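Cytochrome P450 268A2 Cyp268A2 (Mycobacterium marinum, PDB 6BLD) belongs to the cytochrome P450 family of haem proteins and holds iron protoporphyrin IX, together with a pocket ligand, inside a largely helical fold. Local coordinates at residues Q28-S31 / L36-E39; K115-A120 / D229-A234; S218-R223 / A234-E239; W304-M309 / S338-E343. One frame throughout, in Å; residues are numbered along the deposited sequence.

Interaction 1. Residues Q28-S31 / L36-E39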
loop_
_atom_site.group_PDB
_atom_site.type_symbol
_atom_site.label_atom_id
_atom_site.label_comp_id
_atom_site.label_asym_id
_atom_site.label_seq_id
_atom_site.Cartn_x
_atom_site.Cartn_y
_atom_site.Cartn_z
ATOM N N GLN A 28 18.819 -3.526 -6.920
ATOM C CA GLN A 28 19.388 -4.866 -6.846
ATOM C C GLN A 28 18.311 -5.931 -7.015
ATOM O O GLN A 28 18.524 -6.934 -7.707
ATOM C CB GLN A 28 20.126 -5.055 -5.523
ATOM C CG GLN A 28 20.490 -6.498 -5.229
ATOM C CD GLN A 28 21.709 -6.625 -4.341
ATOM O OE1 GLN A 28 22.163 -5.648 -3.747
ATOM N NE2 GLN A 28 22.246 -7.835 -4.244
ATOM N N ARG A 29 17.147 -5.727 -6.394
ATOM C CA ARG A 29 16.050 -6.676 -6.548
ATOM C C ARG A 29 15.554 -6.728 -7.986
ATOM O O ARG A 29 15.093 -7.779 -8.446
ATOM C CB ARG A 29 14.903 -6.313 -5.603
ATOM C CG ARG A 29 15.238 -6.452 -4.125
ATOM C CD ARG A 29 13.980 -6.428 -3.267
ATOM N NE ARG A 29 13.359 -5.108 -3.239
ATOM C CZ ARG A 29 13.612 -4.184 -2.316
ATOM N NH1 ARG A 29 14.477 -4.438 -1.343
ATOM N NH2 ARG A 29 13.002 -3.008 -2.367
ATOM N N GLU A 30 15.647 -5.611 -8.712
ATOM C CA GLU A 30 15.172 -5.580 -10.092
ATOM C C GLU A 30 16.019 -6.472 -10.993
ATOM O O GLU A 30 15.497 -7.089 -11.929
ATOM C CB GLU A 30 15.152 -4.139 -10.608
ATOM C CG GLU A 30 15.144 -3.994 -12.128
ATOM C CD GLU A 30 13.888 -4.557 -12.779
ATOM O OE1 GLU A 30 12.891 -4.800 -12.067
ATOM O OE2 GLU A 30 13.900 -4.753 -14.013
ATOM N N SER A 31 17.324 -6.562 -10.721
ATOM C CA SER A 31 18.170 -7.467 -11.495
ATOM C C SER A 31 17.741 -8.917 -11.314
ATOM O O SER A 31 17.889 -9.728 -12.235
ATOM C CB SER A 31 19.636 -7.287 -11.098
ATOM O OG SER A 31 19.776 -7.192 -9.692
ATOM N N LEU A 36 14.110 -13.251 -14.007
ATOM C CA LEU A 36 12.903 -14.065 -13.906
ATOM C C LEU A 36 11.896 -13.680 -14.983
ATOM O O LEU A 36 11.384 -14.543 -15.702
ATOM C CB LEU A 36 12.291 -13.923 -12.513
ATOM C CG LEU A 36 13.092 -14.547 -11.370
ATOM C CD1 LEU A 36 12.420 -14.271 -10.037
ATOM C CD2 LEU A 36 13.266 -16.042 -11.587
ATOM N N ARG A 37 11.612 -12.380 -15.118
ATOM C CA ARG A 37 10.692 -11.926 -16.154
ATOM C C ARG A 37 11.108 -12.419 -17.533
ATOM O O ARG A 37 10.253 -12.705 -18.377
ATOM C CB ARG A 37 10.605 -10.397 -16.159
ATOM C CG ARG A 37 9.692 -9.810 -15.093
ATOM C CD ARG A 37 9.355 -8.351 -15.381
ATOM N NE ARG A 37 10.521 -7.597 -15.837
ATOM C CZ ARG A 37 11.332 -6.912 -15.036
ATOM N NH1 ARG A 37 11.109 -6.877 -13.729
ATOM N NH2 ARG A 37 12.370 -6.260 -15.543
ATOM N N ALA A 38 12.412 -12.541 -17.777
ATOM C CA ALA A 38 12.882 -12.921 -19.103
ATOM C C ALA A 38 12.888 -14.436 -19.286
ATOM O O ALA A 38 12.435 -14.943 -20.319
ATOM C CB ALA A 38 14.276 -12.342 -19.352
ATOM N N GLU A 39 13.391 -15.176 -18.298
ATOM C CA GLU A 39 13.612 -16.611 -18.451
ATOM C C GLU A 39 12.525 -17.466 -17.808
ATOM O O GLU A 39 12.003 -18.385 -18.449
ATOM C CB GLU A 39 14.982 -16.996 -17.872
ATOM C CG GLU A 39 16.125 -16.048 -18.235
ATOM C CD GLU A 39 16.443 -16.013 -19.722
ATOM O OE1 GLU A 39 15.915 -16.854 -20.481
ATOM O OE2 GLU A 39 17.232 -15.135 -20.133
#
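E30 and R37, seven residues and so two turns apart on one helix, are joined by a paired salt bridge, a compact example of how a carboxylate and a guanidinium match each other's shape. The ionic contact is end-on: the two terminal nitrogens of R37 each take one oxygen of E30. The shorter arm runs from R37 NH2 to E30 OE2 at 2.6 Å and is almost straight (174°), using the syn lone pair of the oxygen. The second, from R37 NH1 to E30 OE1, measures 3.2 Å and meets its oxygen on the syn side, somewhat out of the carboxylate plane. With the two planes only 15° apart, the two bonds together resist rotation of either group. A bend in the glutamate at chi2 (64°) brings its carboxylate round to meet the arginine, and the two side chains cross at about a right angle.

Hydrogen bonding beyond the pair adds to the grip on the guanidinium, since NH1 also bonds to S338 OG, while D342 OD1 forms only a long, weak ion pair with NE. Separately, the backbone O of R37 accepts from R66 NE. As to packing, the E30 side chain lies against W341. The pair thus occupies one flank of helix 26-39, facing the loop that follows helix 336-339; the helix itself leads on into strand 42-45 of the mixed sheet.

Interaction 2. Residues K115-A120 / D229-A234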
loop_
_atom_site.group_PDB
_atom_site.type_symbol
_atom_site.label_atom_id
_atom_site.label_comp_id
_atom_site.label_asym_id
_atom_site.label_seq_id
_atom_site.Cartn_x
_atom_site.Cartn_y
_atom_site.Cartn_z
ATOM N N LYS A 115 -19.228 -3.176 0.272
ATOM C CA LYS A 115 -20.371 -2.339 -0.084
ATOM C C LYS A 115 -20.734 -1.368 1.034
ATOM O O LYS A 115 -21.274 -0.289 0.766
ATOM C CB LYS A 115 -21.569 -3.224 -0.435
ATOM C CG LYS A 115 -22.827 -2.469 -0.840
ATOM C CD LYS A 115 -22.582 -1.589 -2.054
ATOM C CE LYS A 115 -23.828 -0.799 -2.420
ATOM N NZ LYS A 115 -23.592 0.103 -3.580
ATOM N N LEU A 116 -20.432 -1.720 2.286
ATOM C CA LEU A 116 -20.832 -0.878 3.410
ATOM C C LEU A 116 -20.071 0.441 3.443
ATOM O O LEU A 116 -20.573 1.428 3.992
ATOM C CB LEU A 116 -20.631 -1.631 4.725
ATOM C CG LEU A 116 -21.332 -2.987 4.832
ATOM C CD1 LEU A 116 -20.772 -3.785 5.995
ATOM C CD2 LEU A 116 -22.834 -2.805 4.973
ATOM N N VAL A 117 -18.867 0.482 2.873
ATOM C CA VAL A 117 -18.018 1.665 2.932
ATOM C C VAL A 117 -17.647 2.199 1.559
ATOM O O VAL A 117 -16.980 3.235 1.472
ATOM C CB VAL A 117 -16.742 1.394 3.757
ATOM C CG1 VAL A 117 -17.105 0.869 5.140
ATOM C CG2 VAL A 117 -15.839 0.411 3.030
ATOM N N SER A 118 -18.069 1.536 0.479
ATOM C CA SER A 118 -17.601 1.909 -0.853
ATOM C C SER A 118 -18.179 3.233 -1.339
ATOM O O SER A 118 -17.621 3.831 -2.265
ATOM C CB SER A 118 -17.936 0.805 -1.857
ATOM O OG SER A 118 -19.335 0.677 -2.028
ATOM N N ALA A 119 -19.274 3.706 -0.739
ATOM C CA ALA A 119 -19.919 4.919 -1.232
ATOM C C ALA A 119 -19.055 6.156 -1.017
ATOM O O ALA A 119 -19.118 7.097 -1.815
ATOM C CB ALA A 119 -21.279 5.102 -0.559
ATOM N N ALA A 120 -18.246 6.175 0.040
ATOM C CA ALA A 120 -17.444 7.349 0.366
ATOM C C ALA A 120 -16.206 7.497 -0.508
ATOM O O ALA A 120 -15.481 8.486 -0.358
ATOM C CB ALA A 120 -17.028 7.304 1.839
ATOM N N ASP A 229 -22.703 11.086 9.073
ATOM C CA ASP A 229 -22.650 10.841 7.639
ATOM C C ASP A 229 -21.319 10.251 7.193
ATOM O O ASP A 229 -21.088 10.112 5.989
ATOM C CB ASP A 229 -22.915 12.139 6.872
ATOM C CG ASP A 229 -24.390 12.385 6.631
ATOM O OD1 ASP A 229 -25.152 11.400 6.535
ATOM O OD2 ASP A 229 -24.786 13.566 6.536
ATOM N N ASP A 230 -20.448 9.896 8.131
ATOM C CA ASP A 230 -19.084 9.517 7.806
ATOM C C ASP A 230 -18.992 8.042 7.425
ATOM O O ASP A 230 -19.987 7.317 7.346
ATOM C CB ASP A 230 -18.162 9.827 8.982
ATOM C CG ASP A 230 -18.425 8.932 10.173
ATOM O OD1 ASP A 230 -17.920 7.790 10.186
ATOM O OD2 ASP A 230 -19.159 9.368 11.084
ATOM N N LEU A 231 -17.754 7.595 7.209
ATOM C CA LEU A 231 -17.505 6.227 6.771
ATOM C C LEU A 231 -17.737 5.229 7.897
ATOM O O LEU A 231 -18.356 4.179 7.686
ATOM C CB LEU A 231 -16.077 6.122 6.245
ATOM C CG LEU A 231 -15.711 4.964 5.327
ATOM C CD1 LEU A 231 -14.693 5.457 4.333
ATOM C CD2 LEU A 231 -15.153 3.815 6.135
ATOM N N PHE A 232 -17.243 5.536 9.098
ATOM C CA PHE A 232 -17.381 4.618 10.222
ATOM C C PHE A 232 -18.822 4.522 10.704
ATOM O O PHE A 232 -19.254 3.454 11.150
ATOM C CB PHE A 232 -16.472 5.064 11.366
ATOM C CG PHE A 232 -15.860 3.931 12.137
ATOM C CD1 PHE A 232 -15.227 2.890 11.477
ATOM C CD2 PHE A 232 -15.919 3.904 13.519
ATOM C CE1 PHE A 232 -14.662 1.848 12.183
ATOM C CE2 PHE A 232 -15.356 2.867 14.230
ATOM C CZ PHE A 232 -14.725 1.838 13.561
ATOM N N SER A 233 -19.571 5.626 10.635
ATOM C CA SER A 233 -20.964 5.612 11.067
ATOM C C SER A 233 -21.769 4.580 10.293
ATOM O O SER A 233 -22.518 3.791 10.878
ATOM C CB SER A 233 -21.582 6.997 10.887
ATOM O OG SER A 233 -21.018 7.942 11.775
ATOM N N ALA A 234 -21.634 4.583 8.965
ATOM C CA ALA A 234 -22.376 3.635 8.147
ATOM C C ALA A 234 -21.947 2.201 8.423
ATOM O O ALA A 234 -22.773 1.285 8.346
ATOM C CB ALA A 234 -22.199 3.969 6.666
#
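V117 and L231 bring together the helices known as C and H in the cytochrome P450 fold, helix 109-117 at its C-terminal end and helix 231-237 at its first turn. The contact illustrates how one leucine can divide its two methyls between the end of a helix and the turn after it. Its CD2 methyl packs on V117, 3.7 Å from CG1, while its other branch, CD1, reaches A120 CB at 3.9 Å. In L231, chi1 (-160°) sets CG opposite the backbone N and carries the fork toward the other segment, and chi2 then parts the methyls. V117 and L231 cross obliquely, and the backbones come near enough for their CA atoms to lie 6.0 Å apart. One turn further on, A234 CB rests 4.0 Å from the backbone O of L116.

Around this first shell, F253 of helix 247-278 touches both V117 and L231, and L257 and M169 also touch the leucine. L116 packs against V240 and L245 in the loop after helix 231-237. The side chain of V117 comes to about 6 Å of the haem at the nearest atoms, which places the contact near the cofactor.

What positions L231 is the start of its helix. D230 occupies the N-cap, its carboxylate also forming a salt bridge with R223. The capping bond itself runs from S233 N to D230 OD1, 2.8 Å long, with the donor 43° above the carboxylate plane.

Interaction 3. Residues S218-R223 / A234-E239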
loop_
_atom_site.group_PDB
_atom_site.type_symbol
_atom_site.label_atom_id
_atom_site.label_comp_id
_atom_site.label_asym_id
_atom_site.label_seq_id
_atom_site.Cartn_x
_atom_site.Cartn_y
_atom_site.Cartn_z
ATOM N N SER A 218 -13.804 2.794 20.740
ATOM C CA SER A 218 -14.314 4.073 21.224
ATOM C C SER A 218 -15.127 4.789 20.153
ATOM O O SER A 218 -16.180 5.366 20.449
ATOM C CB SER A 218 -13.160 4.956 21.698
ATOM O OG SER A 218 -12.607 4.468 22.908
ATOM N N LEU A 219 -14.655 4.766 18.904
ATOM C CA LEU A 219 -15.386 5.435 17.833
ATOM C C LEU A 219 -16.654 4.670 17.470
ATOM O O LEU A 219 -17.686 5.279 17.167
ATOM C CB LEU A 219 -14.487 5.608 16.611
ATOM C CG LEU A 219 -14.735 6.883 15.802
ATOM C CD1 LEU A 219 -14.097 8.076 16.492
ATOM C CD2 LEU A 219 -14.206 6.744 14.386
ATOM N N ALA A 220 -16.603 3.338 17.504
ATOM C CA ALA A 220 -17.793 2.547 17.204
ATOM C C ALA A 220 -18.892 2.806 18.225
ATOM O O ALA A 220 -20.062 2.983 17.866
ATOM C CB ALA A 220 -17.439 1.061 17.161
ATOM N N ALA A 221 -18.532 2.827 19.510
ATOM C CA ALA A 221 -19.514 3.129 20.545
ATOM C C ALA A 221 -20.034 4.556 20.426
ATOM O O ALA A 221 -21.206 4.812 20.724
ATOM C CB ALA A 221 -18.909 2.893 21.929
ATOM N N GLU A 222 -19.188 5.492 19.989
ATOM C CA GLU A 222 -19.637 6.871 19.822
ATOM C C GLU A 222 -20.620 6.997 18.666
ATOM O O GLU A 222 -21.622 7.712 18.770
ATOM C CB GLU A 222 -18.436 7.791 19.606
ATOM C CG GLU A 222 -18.815 9.212 19.216
ATOM C CD GLU A 222 -17.744 9.903 18.395
ATOM O OE1 GLU A 222 -16.758 10.388 18.989
ATOM O OE2 GLU A 222 -17.888 9.963 17.156
ATOM N N ARG A 223 -20.354 6.299 17.558
ATOM C CA ARG A 223 -21.175 6.453 16.364
ATOM C C ARG A 223 -22.460 5.638 16.442
ATOM O O ARG A 223 -23.431 5.960 15.754
ATOM C CB ARG A 223 -20.388 6.080 15.113
ATOM C CG ARG A 223 -19.211 6.984 14.841
ATOM C CD ARG A 223 -19.668 8.395 14.505
ATOM N NE ARG A 223 -18.775 9.070 13.561
ATOM C CZ ARG A 223 -18.321 10.314 13.704
ATOM N NH1 ARG A 223 -17.514 10.826 12.782
ATOM N NH2 ARG A 223 -18.673 11.051 14.748
ATOM N N ALA A 234 -21.634 4.583 8.965
ATOM C CA ALA A 234 -22.376 3.635 8.147
ATOM C C ALA A 234 -21.947 2.201 8.423
ATOM O O ALA A 234 -22.773 1.285 8.346
ATOM C CB ALA A 234 -22.199 3.969 6.666
ATOM N N LEU A 235 -20.674 1.986 8.757
ATOM C CA LEU A 235 -20.193 0.631 9.001
ATOM C C LEU A 235 -20.744 0.074 10.308
ATOM O O LEU A 235 -21.262 -1.049 10.346
ATOM C CB LEU A 235 -18.665 0.612 9.009
ATOM C CG LEU A 235 -18.029 -0.722 9.402
ATOM C CD1 LEU A 235 -17.968 -1.659 8.206
ATOM C CD2 LEU A 235 -16.647 -0.505 9.990
ATOM N N VAL A 236 -20.641 0.843 11.396
ATOM C CA VAL A 236 -21.054 0.348 12.707
ATOM C C VAL A 236 -22.561 0.359 12.902
ATOM O O VAL A 236 -23.057 -0.281 13.838
ATOM C CB VAL A 236 -20.394 1.162 13.836
ATOM C CG1 VAL A 236 -18.895 1.279 13.599
ATOM C CG2 VAL A 236 -21.029 2.542 13.951
ATOM N N ASN A 237 -23.305 1.062 12.050
ATOM C CA ASN A 237 -24.757 1.125 12.149
ATOM C C ASN A 237 -25.463 0.277 11.101
ATOM O O ASN A 237 -26.694 0.181 11.128
ATOM C CB ASN A 237 -25.234 2.578 12.036
ATOM C CG ASN A 237 -24.864 3.408 13.248
ATOM O OD1 ASN A 237 -25.415 3.221 14.333
ATOM N ND2 ASN A 237 -23.928 4.333 13.069
ATOM N N ALA A 238 -24.723 -0.336 10.184
ATOM C CA ALA A 238 -25.333 -1.123 9.122
ATOM C C ALA A 238 -25.848 -2.454 9.653
ATOM O O ALA A 238 -25.339 -3.001 10.637
ATOM C CB ALA A 238 -24.335 -1.373 7.993
ATOM N N GLU A 239 -26.872 -2.974 8.984
ATOM C CA GLU A 239 -27.436 -4.282 9.292
ATOM C C GLU A 239 -26.947 -5.269 8.239
ATOM O O GLU A 239 -27.370 -5.209 7.080
ATOM C CB GLU A 239 -28.961 -4.222 9.328
ATOM C CG GLU A 239 -29.593 -5.014 10.463
ATOM C CD GLU A 239 -29.445 -4.329 11.810
ATOM O OE1 GLU A 239 -29.747 -4.969 12.839
ATOM O OE2 GLU A 239 -29.026 -3.151 11.842
#
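The carboxamide of N237 reaches the backbone of R223 with its nitrogen, and the accepting R223 O lies in the amide plane. From N237 ND2 to R223 O is 3.2 Å, and the N-H points well at the oxygen (166°). Seen from the acceptor the approach is less regular, since the donor stands 61° out of the carbonyl plane and off the lone pairs. The same ND2 also donates to S233 O, one turn back in its own helix, so the amide spans the two helices. The second flat group, the guanidinium of R223, turns away from the opposite segment: its NH2 forms a salt bridge with E222 OE2 at 2.8 Å, and the partner of its NE is D230.

Beneath the polar bond, V236 packs its two branches separately. CG1 approaches A220 CB at 3.9 Å, and CG2 approaches R223 CB at 3.8 Å; chi1 (-49°) puts CG1 beside the backbone N and CG2 between N and the carbonyl carbon, so the branches face different residues. V250 of helix 247-278 closes in on both A220 and V236.

These residues join helix 201-225 to helix 231-237, the G and H helices of the P450 fold, across a short connection. The chemistry implies a division of labour: methyl and methylene groups pack across the interface, the asparagine gives a carbonyl near the helix end a donor, and the arginine's charge is probably balanced by its two acidic partners.

Interaction 4. Residues W304-M309 / S338-E343. With HEM (protoporphyrin IX containing Fe), chain B.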
loop_
_atom_site.group_PDB
_atom_site.type_symbol
_atom_site.label_atom_id
_atom_site.label_comp_id
_atom_site.label_asym_id
_atom_site.label_seq_id
_atom_site.Cartn_x
_atom_site.Cartn_y
_atom_site.Cartn_z
ATOM N N TRP A 304 6.187 4.741 -10.126
ATOM C CA TRP A 304 7.556 4.877 -9.646
ATOM C C TRP A 304 7.684 4.424 -8.198
ATOM O O TRP A 304 8.667 3.768 -7.833
ATOM C CB TRP A 304 8.020 6.326 -9.797
ATOM C CG TRP A 304 9.490 6.517 -9.578
ATOM C CD1 TRP A 304 10.103 6.919 -8.428
ATOM C CD2 TRP A 304 10.534 6.317 -10.541
ATOM N NE1 TRP A 304 11.464 6.982 -8.613
ATOM C CE2 TRP A 304 11.754 6.617 -9.900
ATOM C CE3 TRP A 304 10.556 5.914 -11.879
ATOM C CZ2 TRP A 304 12.981 6.526 -10.553
ATOM C CZ3 TRP A 304 11.776 5.824 -12.525
ATOM C CH2 TRP A 304 12.972 6.130 -11.861
ATOM N N ALA A 305 6.703 4.755 -7.358
ATOM C CA ALA A 305 6.787 4.385 -5.950
ATOM C C ALA A 305 6.497 2.904 -5.750
ATOM O O ALA A 305 7.278 2.190 -5.109
ATOM C CB ALA A 305 5.825 5.240 -5.124
ATOM N N THR A 306 5.383 2.422 -6.314
ATOM C CA THR A 306 4.845 1.092 -6.042
ATOM C C THR A 306 4.951 0.803 -4.547
ATOM O O THR A 306 5.709 -0.087 -4.136
ATOM C CB THR A 306 5.572 0.029 -6.873
ATOM O OG1 THR A 306 5.655 0.466 -8.235
ATOM C CG2 THR A 306 4.821 -1.295 -6.833
ATOM N N PRO A 307 4.229 1.547 -3.702
ATOM C CA PRO A 307 4.403 1.375 -2.250
ATOM C C PRO A 307 4.019 -0.005 -1.760
ATOM O O PRO A 307 4.592 -0.480 -0.774
ATOM C CB PRO A 307 3.496 2.461 -1.655
ATOM C CG PRO A 307 2.480 2.709 -2.694
ATOM C CD PRO A 307 3.176 2.528 -4.015
ATOM N N VAL A 308 3.065 -0.662 -2.410
ATOM C CA VAL A 308 2.738 -2.052 -2.116
ATOM C C VAL A 308 3.541 -2.916 -3.081
ATOM O O VAL A 308 3.277 -2.929 -4.285
ATOM C CB VAL A 308 1.235 -2.320 -2.240
ATOM C CG1 VAL A 308 0.918 -3.745 -1.815
ATOM C CG2 VAL A 308 0.449 -1.323 -1.406
ATOM N N MET A 309 4.531 -3.633 -2.551
ATOM C CA MET A 309 5.396 -4.460 -3.380
ATOM C C MET A 309 4.829 -5.853 -3.616
ATOM O O MET A 309 5.003 -6.412 -4.705
ATOM C CB MET A 309 6.783 -4.579 -2.745
ATOM C CG MET A 309 7.542 -3.271 -2.655
ATOM S SD MET A 309 9.222 -3.511 -2.055
ATOM C CE MET A 309 8.913 -4.258 -0.453
ATOM N N SER A 338 8.074 -5.625 -9.809
ATOM C CA SER A 338 8.537 -6.274 -11.031
ATOM C C SER A 338 7.583 -6.005 -12.186
ATOM O O SER A 338 8.021 -5.737 -13.313
ATOM C CB SER A 338 8.694 -7.776 -10.801
ATOM O OG SER A 338 9.032 -8.437 -12.006
ATOM N N GLY A 339 6.276 -6.065 -11.926
ATOM C CA GLY A 339 5.306 -5.790 -12.972
ATOM C C GLY A 339 5.355 -4.363 -13.474
ATOM O O GLY A 339 5.085 -4.107 -14.652
ATOM N N ASN A 340 5.699 -3.415 -12.602
ATOM C CA ASN A 340 5.793 -2.019 -13.012
ATOM C C ASN A 340 7.118 -1.686 -13.685
ATOM O O ASN A 340 7.259 -0.583 -14.224
ATOM C CB ASN A 340 5.570 -1.103 -11.806
ATOM C CG ASN A 340 4.106 -0.981 -11.439
ATOM O OD1 ASN A 340 3.227 -1.249 -12.258
ATOM N ND2 ASN A 340 3.834 -0.577 -10.203
ATOM N N TRP A 341 8.086 -2.603 -13.663
ATOM C CA TRP A 341 9.320 -2.466 -14.425
ATOM C C TRP A 341 9.370 -3.437 -15.600
ATOM O O TRP A 341 10.440 -3.664 -16.174
ATOM C CB TRP A 341 10.535 -2.665 -13.517
ATOM C CG TRP A 341 11.170 -1.375 -13.083
ATOM C CD1 TRP A 341 12.384 -0.888 -13.470
ATOM C CD2 TRP A 341 10.616 -0.406 -12.186
ATOM N NE1 TRP A 341 12.623 0.323 -12.866
ATOM C CE2 TRP A 341 11.552 0.641 -12.072
ATOM C CE3 TRP A 341 9.421 -0.324 -11.463
ATOM C CZ2 TRP A 341 11.330 1.758 -11.268
ATOM C CZ3 TRP A 341 9.202 0.786 -10.665
ATOM C CH2 TRP A 341 10.152 1.811 -10.573
ATOM N N ASP A 342 8.224 -4.007 -15.968
ATOM C CA ASP A 342 8.152 -5.001 -17.034
ATOM C C ASP A 342 8.426 -4.336 -18.378
ATOM O O ASP A 342 7.641 -3.502 -18.840
ATOM C CB ASP A 342 6.779 -5.669 -17.024
ATOM C CG ASP A 342 6.755 -6.971 -17.801
ATOM O OD1 ASP A 342 7.710 -7.234 -18.562
ATOM O OD2 ASP A 342 5.776 -7.733 -17.649
ATOM N N GLU A 343 9.542 -4.707 -19.012
ATOM C CA GLU A 343 9.846 -4.194 -20.343
ATOM C C GLU A 343 8.834 -4.662 -21.379
ATOM O O GLU A 343 8.742 -4.064 -22.456
ATOM C CB GLU A 343 11.256 -4.612 -20.762
ATOM C CG GLU A 343 12.343 -4.196 -19.782
ATOM C CD GLU A 343 12.968 -2.862 -20.138
ATOM O OE1 GLU A 343 12.362 -2.114 -20.935
ATOM O OE2 GLU A 343 14.065 -2.561 -19.622
HETATM C CHA HEM B . -6.538 -2.315 -1.700
HETATM C CHB HEM B . -7.789 1.536 0.978
HETATM C CHC HEM B . -4.300 4.156 -1.159
HETATM C CHD HEM B . -2.566 0.063 -3.134
HETATM C C1A HEM B . -7.190 -1.504 -0.796
HETATM C C2A HEM B . -8.312 -1.879 0.043
HETATM C C3A HEM B . -8.657 -0.819 0.777
HETATM C C4A HEM B . -7.765 0.271 0.438
HETATM C CMA HEM B . -9.806 -0.764 1.808
HETATM C CAA HEM B . -8.996 -3.263 0.068
HETATM C CBA HEM B . -9.997 -3.331 -1.082
HETATM C CGA HEM B . -10.549 -4.727 -1.206
HETATM O O1A HEM B . -11.618 -4.894 -1.849
HETATM O O2A HEM B . -9.925 -5.673 -0.657
HETATM C C1B HEM B . -7.001 2.598 0.590
HETATM C C2B HEM B . -7.174 3.972 1.003
HETATM C C3B HEM B . -6.230 4.711 0.425
HETATM C C4B HEM B . -5.400 3.827 -0.387
HETATM C CMB HEM B . -8.272 4.506 1.949
HETATM C CAB HEM B . -6.116 6.237 0.650
HETATM C CBB HEM B . -5.250 7.006 -0.010
HETATM C C1C HEM B . -3.525 3.275 -1.890
HETATM C C2C HEM B . -2.381 3.616 -2.715
HETATM C C3C HEM B . -1.903 2.475 -3.250
HETATM C C4C HEM B . -2.736 1.387 -2.793
HETATM C CMC HEM B . -1.846 5.058 -2.884
HETATM C CAC HEM B . -0.713 2.240 -4.210
HETATM C CBC HEM B . -0.067 3.221 -4.846
HETATM C C1D HEM B . -3.489 -0.941 -2.942
HETATM C C2D HEM B . -3.389 -2.303 -3.422
HETATM C C3D HEM B . -4.482 -2.964 -3.026
HETATM C C4D HEM B . -5.319 -2.040 -2.282
HETATM C CMD HEM B . -2.212 -2.874 -4.243
HETATM C CAD HEM B . -4.807 -4.447 -3.317
HETATM C CBD HEM B . -5.330 -4.573 -4.746
HETATM C CGD HEM B . -5.608 -6.014 -5.091
HETATM O O1D HEM B . -5.995 -6.284 -6.258
HETATM O O2D HEM B . -5.442 -6.893 -4.207
HETATM N NA HEM B . -6.883 -0.183 -0.526
HETATM N NB HEM B . -5.910 2.547 -0.258
HETATM N NC HEM B . -3.711 1.907 -1.965
HETATM N ND HEM B . -4.678 -0.817 -2.253
HETATM FE FE HEM B . -5.419 0.916 -1.447
#
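W304 and W341 lean together obliquely, their six-membered rings 5.7 Å apart at the centroids with planes at 45°, so the pair is neither stacked nor edge-to-face. The nearest side-chain carbons are W304 CE3 and W341 CZ2, at 4.3 Å. The W341 ring also turns its edge to the backbone: CH2 comes 3.7 Å from W304 O, which lies in the ring plane. R303 adds a cation-pi contact to W341.

T306 and N340 approach from opposite directions. N340 ND2 donates to T306 OG1 at 2.9 Å (163°), with the hydroxyl near the amide plane.

T306 leaves helix 290-305, the K helix of the P450 fold, with positive phi (42°), and the chain then turns to the haem. P307 CG lies 3.4 Å from CBC of the haem, and V308 CG2 is close to CHD. The contact thus binds the exit of the K helix to the turn 339-342. Its chemistry implies a doubly engaged hydroxyl, T306 OG1 taking a bond from N340 and giving one to R303 O; because N340 OD1 accepts from V362 N, both ends of the amide are engaged, which fixes its orientation.

In the fold
Interactions 2 and 3 form one cluster, both using helix 231-237 and sharing A234, with a salt bridge running between the two contacts. Interactions 1 and 4 form another on the opposite side of the chain's centre, touching where R37 meets the 338-343 segment. The centre of interaction 4 lies about 12 Å from the centre of the chain, the deepest of the four, and this contact touches the haem; the centres of interactions 1, 2 and 3 lie about 21 to 25 Å from the chain's centre. Their chemistry differs accordingly: a charged pair within one helix in interaction 1, apolar packing in 2, methyl groups plus an amide bond in 3, and aromatic rings with a hydrogen-bonded threonine and asparagine in 4.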